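Local atomic coordinates of hypothetical protein AF1796 (Archaeoglobus fulgidus, PDB entry 1VIM), a protein that is uncharacterised but belongs to the SIS family and may bind carbohydrate derivatives and act as an isomerase. Residues G95-S99 with G100-S104; I108-K111 with A112-G116; L155-L158 with G159-F162; V174-I177 with M178-H182. One frame throughout, in Å; residues are numbered along the deposited sequence. Where two conformers were deposited one is given.

Contact 1: residues G95-S99 with G100-S104; sequences GISGS and GETTS. Unlike the reference sequence in segment 95-99: G95 (reference Ala).
S97 and T102 meet hydroxyl to hydroxyl across the serine- and glycine-rich loop between strand 92-96 and helix 103-115, the strand-to-helix turn of the beta-alpha-beta unit 92-96, 103-115, 118-123. In SIS domains the loop at this place typically binds the phosphate of a sugar phosphate, a role consistent with the family but not established here. The tight side lies around S97, whose OG stands anti to the backbone N (chi1 169°), which carries it across the loop to T102. It donates to T102 OG1 at 2.7 Å and takes a weak bond from G100 N at 2.9 Å; G100 N also bonds weakly to S97 O. T102 OG1 is held a second time, by E197 of a second subunit. With an alanine here, T102 OG1 is likely to lose its donor inside the loop, and G100 N would keep just its weak bond to S97 O, leaving the bend less firmly set. The looser, solvent side belongs to S99 and the exposed E101, whose OE1 turns to S129. S99 OG accepts from E101 N at 2.9 Å, an ST turn. A single water donates both to S99 O and to E101 OE2, 2.8 Å from the latter.

Contact 2: residues I108-K111 with A112-G116; sequences ISKK and AKDIG
K110 and D114 face each other one turn apart on the outer side of the helix, joined by a salt bridge. The lysine leaves the backbone with CG anti to N (chi1 -178°) and then bends at chi2 and again at chi4, which brings the chain round to its partner. Its CB starts off away from the following turn. CG is the first atom to come near, 4.1 Å from D114 OD2, and CD runs on at a like distance from D114 OD1. CE closes to 3.9 Å from D114 OD1. NZ then takes both oxygens, D114 OD1 at 2.9 Å and D114 OD2 at 3.0 Å, using the syn lone pair of each; the ammonium sits in the fork of the carboxylate, a two-oxygen grip that probably limits its rotation. All this belongs to helix 103-115, the helical crossover of a beta-alpha-beta unit, and to its last turns. There D114 N bonds to K110 O and I115 N to K111 O in regular helical fashion. The stem of K111 passes across that of I115 at a slant, K111 CG 4.2 Å from I115 CD1, near V194 and G198 of a third subunit. K113 sends its amine elsewhere, to a salt bridge with D135. The helix ends in a Schellman motif: G116, with positive phi (108°), turns its N to K113 O in a weak bond, while the next amide along the chain reaches back to A112 O.

Contact 3: residues L155-L158 with G159-F162; sequences LAPL and GTMF
Between P157 and T160 the backbone makes a tight turn in which L158 (phi 56°) and G159 (phi 82°) both take left-handed angles, and T160 N returns to P157 O at 3.0 Å. A CB on G159 would run into L158 O. The side chain of T160 takes the same carbonyl: OG1 donates to P157 O at 2.7 Å, lying in the carbonyl plane, whereas the amide comes from above that plane, 47° out of it. One oxygen thus receives two donors from one residue. With these angles the bend is a type I' beta turn, which leads straight into helix 160-181 and places G159 at its N-cap. T160 OG1 has a further bond to R68 of a second subunit, which also packs D171 against T160. On the apolar side, M161 bends at chi2 and chi3 and brings its methyl back over the loop, CE 3.6 Å from A156 CB, in a place lined by F17 and H24 of helix 12-31. A156 O reaches the start of the helix through water: one molecule donates to it and accepts from M161 N, and another, 2.7 Å from A156 O, accepts from G159 N.

Contact 4: residues V174-I177 with M178-H182; sequences VAEI and MMQKH
E176 and Q180, one turn apart, set their flat ends almost at right angles, the carboxylate and amide planes 89° apart. Q180 NE2 donates to E176 OE2 at 3.2 Å, approaching the anti lone pair, with the carboxylate oxygen 19° out of the amide plane. E176 has CG anti to the backbone N and bends at chi2, which swings its carboxylate back toward the glutamine, whose own chain runs extended beyond CG. The buried carboxylate also binds a second subunit: its strongest partner there is H11, a residue of the tag leader, at OE2, and L14 N of the same subunit bonds to OE1. A leucine in place of the glutamine would probably leave E176 OE2 without its amide donor from the next turn. I177 and K181 are arranged otherwise, lying side by side and pointing the same way, with I177 CG2 3.6 Å from K181 CD. The lysine tip goes on to Y74, where it makes a cation-pi contact, while I41 of helix 34-46 packs on I177. V174 and M178 meet at an oblique angle, V174 CG1 4.0 Å from the sulfur SD of M178, and P157 of the second subunit packs on that methionine. Beneath the side chains the amides bond four residues back, K181 N to I177 O at 3.0 Å among them. Near H182 the chain leaves the helix: with positive phi and two bonds back into the last turn, H182 N to M179 O at 3.2 Å one of them, this residue closes it as a Schellman motif.

Along the chain the four contacts come in series. Contacts 1 and 2 share helix 103-115, at its start and its end, with centres 14 Å apart; the helix joins strands 92-96 and 118-123 of the parallel sheet. Contacts 3 and 4 occupy the two ends of helix 160-181. The centres of contacts 3 and 4 are 29 Å apart, on opposite sides of the chain's centre. Contacts 1 and 3 touch, because F162 packs its ring on I96, S97 and G98, bringing the start of the long helix against the probable ligand loop. Contacts 1, 3 and 4 also meet a second subunit and contact 2 a third, so both helices take part in the assembly.

Contact 1: residues G95-S99 with G100-S104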
ATOM      1  N   GLY A  95       1.138   2.281  18.508  1.00  8.59           N
ATOM      2  CA  GLY A  95       2.265   1.633  17.864  1.00  8.39           C
ATOM      3  C   GLY A  95       2.324   0.175  18.247  1.00  8.99           C
ATOM      4  O   GLY A  95       2.251  -0.179  19.425  1.00  9.82           O
ATOM      5  N   ILE A  96       2.465  -0.683  17.256  1.00  8.55           N
ATOM      6  CA  ILE A  96       2.510  -2.129  17.467  1.00  9.51           C
ATOM      7  C   ILE A  96       3.887  -2.640  17.124  1.00  9.90           C
ATOM      8  O   ILE A  96       4.351  -2.486  15.998  1.00 10.31           O
ATOM      9  CB  ILE A  96       1.465  -2.815  16.568  1.00  9.54           C
ATOM     10  CG1 ILE A  96       0.077  -2.248  16.848  1.00 12.15           C
ATOM     11  CG2 ILE A  96       1.496  -4.340  16.789  1.00 10.83           C
ATOM     12  CD1 ILE A  96      -0.988  -2.835  15.963  1.00 15.81           C
ATOM     13  N   SER A  97       4.571  -3.208  18.113  1.00  9.77           N
ATOM     14  CA  SER A  97       5.938  -3.735  17.941  1.00 10.17           C
ATOM     15  C   SER A  97       6.191  -4.784  18.986  1.00 10.32           C
ATOM     16  O   SER A  97       6.138  -4.477  20.174  1.00 11.02           O
ATOM     17  CB  SER A  97       6.951  -2.603  18.108  1.00 10.61           C
ATOM     18  OG  SER A  97       8.287  -3.104  18.202  1.00 11.92           O
ATOM     19  N   GLY A  98       6.495  -6.010  18.565  1.00 11.49           N
ATOM     20  CA  GLY A  98       6.718  -7.081  19.513  1.00 11.70           C
ATOM     21  C   GLY A  98       7.843  -6.804  20.493  1.00 11.28           C
ATOM     22  O   GLY A  98       7.687  -6.888  21.726  1.00 12.58           O
ATOM     23  N   SER A  99       8.992  -6.436  19.935  1.00 11.80           N
ATOM     24  CA  SER A  99      10.170  -6.133  20.739  1.00 12.28           C
ATOM     25  C   SER A  99      10.098  -4.767  21.383  1.00 12.05           C
ATOM     26  O   SER A  99      10.777  -4.522  22.377  1.00 12.83           O
ATOM     27  CB  SER A  99      11.413  -6.174  19.857  1.00 12.62           C
ATOM     28  OG  SER A  99      11.375  -5.118  18.902  1.00 13.10           O
ATOM     29  N   GLY A 100       9.270  -3.868  20.827  1.00 11.32           N
ATOM     30  CA  GLY A 100       9.300  -2.474  21.234  1.00 11.50           C
ATOM     31  C   GLY A 100      10.576  -1.749  20.801  1.00 10.77           C
ATOM     32  O   GLY A 100      10.844  -0.636  21.284  1.00 11.51           O
ATOM     33  N   GLU A 101      11.317  -2.338  19.848  1.00 11.04           N
ATOM     34  CA  GLU A 101      12.587  -1.752  19.367  1.00 11.07           C
ATOM     35  C   GLU A 101      12.564  -1.477  17.873  1.00 11.71           C
ATOM     36  O   GLU A 101      13.529  -0.924  17.338  1.00 14.23           O
ATOM     37  CB  GLU A 101      13.795  -2.657  19.690  1.00 12.00           C
ATOM     38  CG  GLU A 101      13.895  -3.009  21.160  1.00 12.81           C
ATOM     39  CD  GLU A 101      14.108  -1.792  22.060  1.00 13.73           C
ATOM     40  OE1 GLU A 101      14.606  -0.732  21.604  1.00 14.82           O
ATOM     41  OE2 GLU A 101      13.762  -1.886  23.257  1.00 14.93           O
ATOM     42  N   THR A 102      11.464  -1.832  17.214  1.00 11.07           N
ATOM     43  CA  THR A 102      11.335  -1.698  15.767  1.00 11.37           C
ATOM     44  C   THR A 102      11.697  -0.277  15.374  1.00 11.33           C
ATOM     45  O   THR A 102      11.041   0.676  15.803  1.00 11.45           O
ATOM     46  CB  THR A 102       9.874  -1.966  15.396  1.00 11.29           C
ATOM     47  OG1 THR A 102       9.501  -3.283  15.827  1.00 12.66           O
ATOM     48  CG2 THR A 102       9.696  -1.979  13.917  1.00 12.54           C
ATOM     49  N   THR A 103      12.747  -0.117  14.566  1.00 12.92           N
ATOM     50  CA  THR A 103      13.372   1.193  14.417  1.00 13.36           C
ATOM     51  C   THR A 103      12.414   2.248  13.876  1.00 12.49           C
ATOM     52  O   THR A 103      12.290   3.354  14.436  1.00 12.44           O
ATOM     53  CB  THR A 103      14.597   1.079  13.505  1.00 15.75           C
ATOM     54  OG1 THR A 103      15.445   0.047  14.028  1.00 20.19           O
ATOM     55  CG2 THR A 103      15.419   2.364  13.542  1.00 17.65           C
ATOM     56  N   SER A 104      11.697   1.906  12.816  1.00 11.65           N
ATOM     57  CA  SER A 104      10.817   2.897  12.208  1.00 11.78           C
ATOM     58  C   SER A 104       9.700   3.320  13.166  1.00 11.32           C
ATOM     59  O   SER A 104       9.358   4.501  13.243  1.00 12.43           O
ATOM     60  CB  SER A 104      10.265   2.360  10.898  1.00 13.92           C
ATOM     61  OG  SER A 104       9.528   1.196  11.149  1.00 15.40           O
TER
HETATM   62  O   HOH W   1      12.950  -4.456  23.936  1.00 17.22           O

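Contact 2: residues I108-K111 with A112-G116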
ATOM      1  N   ILE A 108       9.227   7.141  14.637  1.00 11.04           N
ATOM      2  CA  ILE A 108       7.965   7.842  14.395  1.00 11.15           C
ATOM      3  C   ILE A 108       7.295   8.189  15.721  1.00 10.27           C
ATOM      4  O   ILE A 108       6.774   9.305  15.879  1.00 10.31           O
ATOM      5  CB  ILE A 108       7.020   6.949  13.564  1.00 12.65           C
ATOM      6  CG1 ILE A 108       7.494   6.853  12.108  1.00 15.07           C
ATOM      7  CG2 ILE A 108       5.568   7.413  13.665  1.00 13.50           C
ATOM      8  CD1 ILE A 108       7.349   8.092  11.270  1.00 18.19           C
ATOM      9  N   SER A 109       7.342   7.268  16.688  1.00  9.73           N
ATOM     10  CA  SER A 109       6.678   7.496  17.965  1.00 10.12           C
ATOM     11  C   SER A 109       7.374   8.591  18.741  1.00 10.69           C
ATOM     12  O   SER A 109       6.699   9.395  19.385  1.00 11.54           O
ATOM     13  CB  SER A 109       6.625   6.214  18.795  1.00 10.64           C
ATOM     14  OG  SER A 109       5.862   5.238  18.125  1.00 11.11           O
ATOM     15  N   LYS A 110       8.705   8.663  18.661  1.00 11.21           N
ATOM     16  CA  LYS A 110       9.421   9.779  19.290  1.00 12.50           C
ATOM     17  C   LYS A 110       8.998  11.117  18.674  1.00 12.64           C
ATOM     18  O   LYS A 110       8.769  12.100  19.398  1.00 13.21           O
ATOM     19  CB  LYS A 110      10.936   9.582  19.165  1.00 14.40           C
ATOM     20  CG  LYS A 110      11.808  10.690  19.854  1.00 17.71           C
ATOM     21  CD  LYS A 110      11.500  10.870  21.345  1.00 21.99           C
ATOM     22  CE  LYS A 110      12.591  11.726  22.050  1.00 24.38           C
ATOM     23  NZ  LYS A 110      12.612  13.131  21.574  1.00 27.16           N
ATOM     24  N   LYS A 111       8.875  11.178  17.356  1.00 12.10           N
ATOM     25  CA  LYS A 111       8.432  12.414  16.719  1.00 12.74           C
ATOM     26  C   LYS A 111       7.014  12.783  17.163  1.00 10.89           C
ATOM     27  O   LYS A 111       6.732  13.945  17.465  1.00 11.89           O
ATOM     28  CB  LYS A 111       8.502  12.329  15.191  1.00 13.79           C
ATOM     29  CG  LYS A 111       8.016  13.562  14.444  1.00 19.08           C
ATOM     30  CD  LYS A 111       8.998  14.721  14.504  1.00 23.82           C
ATOM     31  CE  LYS A 111       8.601  15.802  13.514  1.00 27.45           C
ATOM     32  NZ  LYS A 111       8.252  15.177  12.200  1.00 29.49           N
ATOM     33  N   ALA A 112       6.123  11.797  17.235  1.00  9.58           N
ATOM     34  CA  ALA A 112       4.774  12.037  17.724  1.00  9.71           C
ATOM     35  C   ALA A 112       4.744  12.550  19.169  1.00  9.69           C
ATOM     36  O   ALA A 112       3.985  13.488  19.480  1.00 10.07           O
ATOM     37  CB  ALA A 112       3.950  10.757  17.587  1.00 10.00           C
ATOM     38  N   LYS A 113       5.580  11.961  20.027  1.00 10.81           N
ATOM     39  CA  LYS A 113       5.692  12.383  21.422  1.00 12.38           C
ATOM     40  C   LYS A 113       6.201  13.821  21.498  1.00 12.84           C
ATOM     41  O   LYS A 113       5.695  14.631  22.299  1.00 14.23           O
ATOM     42  CB  LYS A 113       6.619  11.445  22.200  1.00 13.10           C
ATOM     43  CG  LYS A 113       6.030  10.081  22.591  1.00 16.52           C
ATOM     44  CD  LYS A 113       4.721  10.160  23.396  1.00 19.69           C
ATOM     45  CE  LYS A 113       4.895  10.810  24.779  1.00 22.35           C
ATOM     46  NZ  LYS A 113       3.593  11.001  25.525  1.00 27.72           N
ATOM     47  N   ASP A 114       7.146  14.181  20.637  1.00 12.18           N
ATOM     48  CA  ASP A 114       7.655  15.565  20.612  1.00 13.81           C
ATOM     49  C   ASP A 114       6.601  16.582  20.169  1.00 13.60           C
ATOM     50  O   ASP A 114       6.546  17.705  20.672  1.00 15.66           O
ATOM     51  CB  ASP A 114       8.869  15.664  19.718  1.00 16.17           C
ATOM     52  CG  ASP A 114      10.095  15.004  20.319  1.00 20.94           C
ATOM     53  OD1 ASP A 114      10.121  14.709  21.534  1.00 23.02           O
ATOM     54  OD2 ASP A 114      11.076  14.735  19.624  1.00 26.26           O
ATOM     55  N   ILE A 115       5.739  16.181  19.232  1.00 11.83           N
ATOM     56  CA  ILE A 115       4.573  16.987  18.833  1.00 12.20           C
ATOM     57  C   ILE A 115       3.565  17.123  19.979  1.00 12.34           C
ATOM     58  O   ILE A 115       2.814  18.114  20.065  1.00 13.70           O
ATOM     59  CB  ILE A 115       3.928  16.361  17.570  1.00 11.37           C
ATOM     60  CG1 ILE A 115       4.877  16.616  16.382  1.00 13.32           C
ATOM     61  CG2 ILE A 115       2.498  16.897  17.361  1.00 13.59           C
ATOM     62  CD1 ILE A 115       4.542  15.793  15.148  1.00 12.51           C
ATOM     63  N   GLY A 116       3.543  16.114  20.845  1.00 11.75           N
ATOM     64  CA  GLY A 116       2.679  16.086  22.003  1.00 11.46           C
ATOM     65  C   GLY A 116       1.512  15.117  21.943  1.00 11.66           C
ATOM     66  O   GLY A 116       0.672  15.107  22.830  1.00 12.89           O
TER

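Contact 3: residues L155-L158 with G159-F162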
ATOM      1  N   LEU A 155       8.624 -23.095  15.438  1.00 10.95           N
ATOM      2  CA  LEU A 155       7.230 -23.163  14.984  1.00 10.62           C
ATOM      3  C   LEU A 155       6.713 -21.790  14.593  1.00 11.01           C
ATOM      4  O   LEU A 155       5.921 -21.696  13.667  1.00 11.34           O
ATOM      5  CB  LEU A 155       6.338 -23.713  16.103  1.00 11.61           C
ATOM      6  CG  LEU A 155       6.584 -25.169  16.468  1.00 13.18           C
ATOM      7  CD1 LEU A 155       5.886 -25.493  17.800  1.00 14.73           C
ATOM      8  CD2 LEU A 155       6.139 -26.113  15.367  1.00 15.25           C
ATOM      9  N   ALA A 156       7.169 -20.755  15.297  1.00  9.73           N
ATOM     10  CA  ALA A 156       6.594 -19.397  15.229  1.00  9.37           C
ATOM     11  C   ALA A 156       7.752 -18.419  15.071  1.00  9.23           C
ATOM     12  O   ALA A 156       8.150 -17.742  16.019  1.00 10.25           O
ATOM     13  CB  ALA A 156       5.785 -19.110  16.486  1.00 10.95           C
ATOM     14  N   PRO A 157       8.352 -18.377  13.876  1.00  9.49           N
ATOM     15  CA  PRO A 157       9.581 -17.594  13.700  1.00  9.55           C
ATOM     16  C   PRO A 157       9.318 -16.094  13.673  1.00  8.82           C
ATOM     17  O   PRO A 157       8.188 -15.653  13.343  1.00  9.51           O
ATOM     18  CB  PRO A 157      10.084 -18.068  12.328  1.00  9.01           C
ATOM     19  CG  PRO A 157       8.830 -18.416  11.561  1.00  9.38           C
ATOM     20  CD  PRO A 157       7.986 -19.090  12.635  1.00  9.86           C
ATOM     21  N   LEU A 158      10.355 -15.311  13.950  1.00 10.66           N
ATOM     22  CA  LEU A 158      10.350 -13.879  13.678  1.00 11.85           C
ATOM     23  C   LEU A 158       9.184 -13.162  14.337  1.00 13.36           C
ATOM     24  O   LEU A 158       8.626 -12.233  13.761  1.00 15.10           O
ATOM     25  CB  LEU A 158      10.341 -13.587  12.172  1.00 12.53           C
ATOM     26  CG  LEU A 158      11.612 -13.999  11.408  1.00 13.44           C
ATOM     27  CD1 LEU A 158      11.446 -13.614   9.930  1.00 14.94           C
ATOM     28  CD2 LEU A 158      12.962 -13.520  12.042  1.00 16.17           C
ATOM     29  N   GLY A 159       8.808 -13.581  15.528  1.00 12.88           N
ATOM     30  CA  GLY A 159       7.743 -12.844  16.217  1.00 12.61           C
ATOM     31  C   GLY A 159       6.303 -13.182  15.807  1.00 12.00           C
ATOM     32  O   GLY A 159       5.367 -12.476  16.196  1.00 12.52           O
ATOM     33  N   THR A 160       6.112 -14.273  15.073  1.00 10.74           N
ATOM     34  CA  THR A 160       4.776 -14.755  14.705  1.00  9.61           C
ATOM     35  C   THR A 160       3.824 -14.853  15.880  1.00  9.23           C
ATOM     36  O   THR A 160       2.661 -14.488  15.757  1.00  9.53           O
ATOM     37  CB  THR A 160       4.932 -16.157  14.063  1.00  9.20           C
ATOM     38  OG1 THR A 160       5.533 -16.027  12.763  1.00 12.00           O
ATOM     39  CG2 THR A 160       3.580 -16.828  13.796  1.00  9.68           C
ATOM     40  N   MET A 161       4.281 -15.404  16.996  1.00  9.27           N
ATOM     41  CA  MET A 161       3.354 -15.556  18.113  1.00  9.20           C
ATOM     42  C   MET A 161       2.890 -14.225  18.686  1.00  9.48           C
ATOM     43  O   MET A 161       1.712 -14.078  18.987  1.00  9.76           O
ATOM     44  CB  MET A 161       3.935 -16.441  19.206  1.00 10.85           C
ATOM     45  CG  MET A 161       2.888 -17.036  20.143  1.00 14.30           C
ATOM     46  SD  MET A 161       1.556 -17.995  19.331  1.00 15.08           S
ATOM     47  CE  MET A 161       2.591 -18.955  18.156  1.00 15.08           C
ATOM     48  N   PHE A 162       3.790 -13.257  18.816  1.00  9.90           N
ATOM     49  CA  PHE A 162       3.366 -11.917  19.215  1.00  9.52           C
ATOM     50  C   PHE A 162       2.312 -11.393  18.222  1.00  9.11           C
ATOM     51  O   PHE A 162       1.279 -10.828  18.618  1.00  9.96           O
ATOM     52  CB  PHE A 162       4.533 -10.911  19.246  1.00  9.47           C
ATOM     53  CG  PHE A 162       4.058  -9.491  19.330  1.00  9.07           C
ATOM     54  CD1 PHE A 162       3.601  -8.990  20.553  1.00  9.28           C
ATOM     55  CD2 PHE A 162       3.984  -8.686  18.180  1.00  9.57           C
ATOM     56  CE1 PHE A 162       3.091  -7.687  20.647  1.00  9.78           C
ATOM     57  CE2 PHE A 162       3.469  -7.397  18.261  1.00  9.66           C
ATOM     58  CZ  PHE A 162       3.029  -6.889  19.488  1.00  9.88           C
TER
HETATM   59  O   HOH W   2       7.002 -16.188  17.971  1.00 23.34           O
HETATM   60  O   HOH W   3       9.702 -15.786  17.157  1.00 26.23           O

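Contact 4: residues V174-I177 with M178-H182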
ATOM      1  N   VAL A 174     -11.970  -4.671  20.207  1.00 10.81           N
ATOM      2  CA  VAL A 174     -13.106  -4.222  19.392  1.00 11.47           C
ATOM      3  C   VAL A 174     -14.415  -4.757  19.969  1.00 11.76           C
ATOM      4  O   VAL A 174     -15.380  -4.022  20.087  1.00 10.74           O
ATOM      5  CB  VAL A 174     -12.932  -4.646  17.908  1.00 11.60           C
ATOM      6  CG1 VAL A 174     -14.238  -4.516  17.145  1.00 12.44           C
ATOM      7  CG2 VAL A 174     -11.881  -3.774  17.253  1.00 12.93           C
ATOM      8  N   ALA A 175     -14.458  -6.043  20.323  1.00 11.43           N
ATOM      9  CA  ALA A 175     -15.656  -6.625  20.917  1.00 12.20           C
ATOM     10  C   ALA A 175     -16.054  -5.842  22.172  1.00 12.30           C
ATOM     11  O   ALA A 175     -17.243  -5.589  22.412  1.00 12.78           O
ATOM     12  CB  ALA A 175     -15.396  -8.070  21.240  1.00 11.94           C
ATOM     13  N   GLU A 176     -15.074  -5.490  22.991  1.00 12.12           N
ATOM     14  CA  GLU A 176     -15.328  -4.767  24.236  1.00 13.39           C
ATOM     15  C   GLU A 176     -15.860  -3.367  23.969  1.00 13.37           C
ATOM     16  O   GLU A 176     -16.839  -2.929  24.596  1.00 14.51           O
ATOM     17  CB  GLU A 176     -14.043  -4.712  25.053  1.00 14.57           C
ATOM     18  CG  GLU A 176     -14.170  -3.960  26.369  1.00 16.31           C
ATOM     19  CD  GLU A 176     -15.093  -4.632  27.375  1.00 18.59           C
ATOM     20  OE1 GLU A 176     -15.377  -5.847  27.251  1.00 19.00           O
ATOM     21  OE2 GLU A 176     -15.522  -3.910  28.311  1.00 21.10           O
ATOM     22  N   ILE A 177     -15.242  -2.656  23.028  1.00 12.05           N
ATOM     23  CA  ILE A 177     -15.729  -1.329  22.655  1.00 12.30           C
ATOM     24  C   ILE A 177     -17.143  -1.402  22.085  1.00 13.46           C
ATOM     25  O   ILE A 177     -17.985  -0.551  22.400  1.00 13.66           O
ATOM     26  CB  ILE A 177     -14.746  -0.635  21.677  1.00 11.88           C
ATOM     27  CG1 ILE A 177     -13.405  -0.362  22.378  1.00 12.88           C
ATOM     28  CG2 ILE A 177     -15.353   0.677  21.169  1.00 13.84           C
ATOM     29  CD1 ILE A 177     -12.239  -0.007  21.447  1.00 14.74           C
ATOM     30  N   MET A 178     -17.438  -2.422  21.294  1.00 13.90           N
ATOM     31  CA  MET A 178     -18.803  -2.545  20.767  1.00 15.01           C
ATOM     32  C   MET A 178     -19.810  -2.673  21.892  1.00 15.19           C
ATOM     33  O   MET A 178     -20.851  -2.015  21.866  1.00 16.38           O
ATOM     34  CB  MET A 178     -18.931  -3.745  19.852  1.00 14.69           C
ATOM     35  CG  MET A 178     -18.226  -3.562  18.516  1.00 13.98           C
ATOM     36  SD  MET A 178     -18.161  -5.085  17.587  1.00 16.36           S
ATOM     37  CE  MET A 178     -19.947  -5.292  17.124  1.00 16.52           C
ATOM     38  N   MET A 179     -19.497  -3.518  22.867  1.00 15.92           N
ATOM     39  CA  MET A 179     -20.358  -3.685  24.040  1.00 18.14           C
ATOM     40  C   MET A 179     -20.561  -2.350  24.756  1.00 18.49           C
ATOM     41  O   MET A 179     -21.714  -1.975  25.058  1.00 19.48           O
ATOM     42  CB  MET A 179     -19.810  -4.770  24.981  1.00 19.69           C
ATOM     43  CG  MET A 179     -20.650  -5.004  26.248  0.65 23.73           C
ATOM     44  SD  MET A 179     -20.149  -3.916  27.587  0.65 28.76           S
ATOM     45  CE  MET A 179     -21.268  -4.432  28.888  0.65 28.42           C
ATOM     46  N   GLN A 180     -19.480  -1.617  25.015  1.00 18.58           N
ATOM     47  CA  GLN A 180     -19.555  -0.351  25.758  1.00 19.77           C
ATOM     48  C   GLN A 180     -20.377   0.700  25.043  1.00 20.22           C
ATOM     49  O   GLN A 180     -21.089   1.487  25.688  1.00 21.62           O
ATOM     50  CB  GLN A 180     -18.163   0.204  26.056  1.00 19.36           C
ATOM     51  CG  GLN A 180     -17.377  -0.633  27.039  1.00 21.54           C
ATOM     52  CD  GLN A 180     -16.066  -0.003  27.446  1.00 24.50           C
ATOM     53  OE1 GLN A 180     -15.773   1.141  27.090  1.00 28.78           O
ATOM     54  NE2 GLN A 180     -15.283  -0.733  28.218  1.00 25.32           N
ATOM     55  N   LYS A 181     -20.317   0.694  23.718  1.00 19.85           N
ATOM     56  CA  LYS A 181     -20.935   1.737  22.914  1.00 20.50           C
ATOM     57  C   LYS A 181     -22.294   1.294  22.368  1.00 20.64           C
ATOM     58  O   LYS A 181     -22.949   2.039  21.623  1.00 21.60           O
ATOM     59  CB  LYS A 181     -19.990   2.119  21.771  1.00 21.89           C
ATOM     60  CG  LYS A 181     -18.780   2.918  22.216  1.00 25.63           C
ATOM     61  CD  LYS A 181     -17.868   3.198  21.027  1.00 30.62           C
ATOM     62  CE  LYS A 181     -18.212   4.523  20.336  1.00 33.95           C
ATOM     63  NZ  LYS A 181     -17.562   4.678  18.993  1.00 35.89           N
ATOM     64  N   HIS A 182     -22.708   0.089  22.755  1.00 21.28           N
ATOM     65  CA  HIS A 182     -23.952  -0.539  22.294  1.00 22.08           C
ATOM     66  C   HIS A 182     -24.049  -0.575  20.772  1.00 21.68           C
ATOM     67  O   HIS A 182     -25.078  -0.265  20.182  1.00 22.56           O
ATOM     68  CB  HIS A 182     -25.169   0.149  22.927  1.00 23.55           C
ATOM     69  CG  HIS A 182     -25.073   0.256  24.417  1.00 26.94           C
ATOM     70  ND1 HIS A 182     -24.660   1.404  25.054  1.00 30.01           N
ATOM     71  CD2 HIS A 182     -25.296  -0.656  25.393  1.00 29.88           C
ATOM     72  CE1 HIS A 182     -24.654   1.205  26.361  1.00 31.19           C
ATOM     73  NE2 HIS A 182     -25.037  -0.038  26.593  1.00 31.63           N
TER